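Local coordinates for protein guanine deaminase (Escherichia coli, PDB 6OHB) that catalyses the zinc-dependent hydrolytic deamination of guanine to xanthine and ammonia, a step of purine degradation, at residues H6-V11 against L41-K46. Sequence-based numbering, arbitrary orientation.
Sequences HTLKAV and LIKQGK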
loop_
_atom_site.group_PDB
_atom_site.type_symbol
_atom_site.label_atom_id
_atom_site.label_comp_id
_atom_site.label_asym_id
_atom_site.label_seq_id
_atom_site.Cartn_x
_atom_site.Cartn_y
_atom_site.Cartn_z
ATOM N N HIS A 6 32.779 -8.976 30.295
ATOM C CA HIS A 6 31.583 -8.433 29.668
ATOM C C HIS A 6 30.321 -8.963 30.346
ATOM O O HIS A 6 30.355 -9.893 31.155
ATOM C CB HIS A 6 31.570 -8.760 28.173
ATOM C CG HIS A 6 32.534 -7.944 27.370
ATOM N ND1 HIS A 6 32.126 -6.961 26.493
ATOM C CD2 HIS A 6 33.887 -7.966 27.310
ATOM C CE1 HIS A 6 33.186 -6.413 25.926
ATOM N NE2 HIS A 6 34.267 -7.003 26.406
ATOM N N THR A 7 29.189 -8.364 29.982
ATOM C CA THR A 7 27.924 -8.563 30.672
ATOM C C THR A 7 26.848 -9.064 29.713
ATOM O O THR A 7 26.962 -8.938 28.492
ATOM C CB THR A 7 27.460 -7.256 31.318
ATOM O OG1 THR A 7 26.191 -7.456 31.952
ATOM C CG2 THR A 7 27.338 -6.180 30.250
ATOM N N LEU A 8 25.779 -9.602 30.292
ATOM C CA LEU A 8 24.686 -10.225 29.560
ATOM C C LEU A 8 23.468 -9.302 29.479
ATOM O O LEU A 8 23.278 -8.406 30.307
ATOM C CB LEU A 8 24.291 -11.540 30.239
ATOM C CG LEU A 8 24.035 -12.797 29.411
ATOM C CD1 LEU A 8 24.955 -12.863 28.211
ATOM C CD2 LEU A 8 24.231 -14.028 30.283
ATOM N N LYS A 9 22.644 -9.533 28.454
ATOM C CA LYS A 9 21.295 -8.982 28.371
ATOM C C LYS A 9 20.330 -10.122 28.090
ATOM O O LYS A 9 20.663 -11.048 27.343
ATOM C CB LYS A 9 21.150 -7.914 27.272
ATOM C CG LYS A 9 21.982 -6.666 27.481
ATOM C CD LYS A 9 21.655 -5.609 26.430
ATOM C CE LYS A 9 22.768 -4.577 26.323
ATOM N NZ LYS A 9 22.392 -3.435 25.448
ATOM N N ALA A 10 19.134 -10.045 28.674
ATOM C CA ALA A 10 18.111 -11.075 28.540
ATOM C C ALA A 10 16.846 -10.480 27.939
ATOM O O ALA A 10 16.321 -9.485 28.450
ATOM C CB ALA A 10 17.794 -11.713 29.895
ATOM N N VAL A 11 16.345 -11.104 26.874
ATOM C CA VAL A 11 15.149 -10.653 26.173
ATOM C C VAL A 11 14.178 -11.824 26.100
ATOM O O VAL A 11 14.511 -12.880 25.553
ATOM C CB VAL A 11 15.468 -10.133 24.761
ATOM C CG1 VAL A 11 14.184 -9.837 24.007
ATOM C CG2 VAL A 11 16.359 -8.893 24.825
ATOM N N LEU A 41 19.609 -14.451 24.907
ATOM C CA LEU A 41 20.693 -13.911 25.709
ATOM C C LEU A 41 21.750 -13.330 24.783
ATOM O O LEU A 41 22.208 -14.010 23.853
ATOM C CB LEU A 41 21.313 -14.990 26.599
ATOM C CG LEU A 41 20.462 -15.453 27.776
ATOM C CD1 LEU A 41 21.142 -16.613 28.481
ATOM C CD2 LEU A 41 20.215 -14.297 28.733
ATOM N N ILE A 42 22.163 -12.103 25.092
ATOM C CA ILE A 42 23.023 -11.275 24.261
ATOM C C ILE A 42 24.285 -10.955 25.043
ATOM O O ILE A 42 24.213 -10.559 26.213
ATOM C CB ILE A 42 22.305 -9.966 23.862
ATOM C CG1 ILE A 42 21.017 -10.264 23.101
ATOM C CG2 ILE A 42 23.231 -9.040 23.083
ATOM C CD1 ILE A 42 20.155 -9.031 22.916
ATOM N N LYS A 43 25.434 -11.089 24.385
ATOM C CA LYS A 43 26.716 -10.729 24.978
ATOM C C LYS A 43 27.635 -10.224 23.878
ATOM O O LYS A 43 27.776 -10.880 22.840
ATOM C CB LYS A 43 27.358 -11.926 25.696
ATOM C CG LYS A 43 28.666 -11.585 26.402
ATOM C CD LYS A 43 29.554 -12.809 26.589
ATOM C CE LYS A 43 29.647 -13.216 28.053
ATOM N NZ LYS A 43 30.795 -14.132 28.301
ATOM N N GLN A 44 28.258 -9.069 24.111
ATOM C CA GLN A 44 29.177 -8.457 23.152
ATOM C C GLN A 44 28.526 -8.326 21.780
ATOM O O GLN A 44 29.104 -8.688 20.751
ATOM C CB GLN A 44 30.484 -9.242 23.060
ATOM C CG GLN A 44 31.324 -9.193 24.319
ATOM C CD GLN A 44 32.609 -9.978 24.182
ATOM O OE1 GLN A 44 32.766 -11.041 24.784
ATOM N NE2 GLN A 44 33.540 -9.457 23.389
ATOM N N GLY A 45 27.292 -7.825 21.777
ATOM C CA GLY A 45 26.573 -7.576 20.549
ATOM C C GLY A 45 26.185 -8.800 19.753
ATOM O O GLY A 45 25.738 -8.658 18.610
ATOM N N LYS A 46 26.327 -9.998 20.314
ATOM C CA LYS A 46 26.022 -11.217 19.585
ATOM C C LYS A 46 25.064 -12.085 20.386
ATOM O O LYS A 46 24.964 -11.978 21.613
ATOM C CB LYS A 46 27.296 -12.018 19.260
ATOM C CG LYS A 46 28.347 -11.240 18.479
ATOM C CD LYS A 46 29.484 -12.147 18.041
ATOM C CE LYS A 46 30.752 -11.350 17.776
ATOM N NZ LYS A 46 31.049 -11.231 16.323
HETATM O O HOH W 1 28.410 -7.597 26.870
#
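K9 and I42 face each other as the hydrogen-bonded pair of two antiparallel strands: K9 N gives its hydrogen to I42 O, and I42 N returns one to K9 O, both at 2.9 Å. Their CB atoms lie 4.1 Å apart on one face of the sheet. There I42, a beta-branched residue suited to an extended chain, packs CD1 near V11 CG2 and also meets F388. A lysine suits this partly exposed place: with CG beside its backbone N (chi1 -64°), K9 covers the sheet with its aliphatic part, while its extended chain leads away from I42 and NZ bonds to the carbonyl oxygen of G432. On the other face, L41 swings CD2 to 3.7 Å from A10 CB, the small methyl letting the leucine branch lie over the sheet beside it. L8 lies obliquely across both L41 and K43, its CD1 3.6 Å from K43 CB. Its chi1 of -136° is far from staggered and brings CD1 to 3.1 Å from I42 O, so the exact rotamer is doubtful. With an alanine here, K43 CB and L41 CD2 would probably lose the apolar branch that covers them. These strands are the middle pair of a four-stranded mixed sheet in the small beta domain built largely from the chain ends in amidohydrolases, well away from the zinc site in the barrel. Strand 41-43 runs into a type I' turn from K43 to K46, where Q44 and G45 both take positive phi, which glycine tolerates easily. Near the start of the chain, H6 lays its exposed, poorly ordered imidazole over Q44: CH-pi contact puts Q44 CG 3.6 Å from the H6 ring centroid, and the amide stacks at 22° to the ring. Beside them a water donates to T7 O at 2.6 Å and accepts from Q44 N at 3.1 Å, bridging the segments where they diverge.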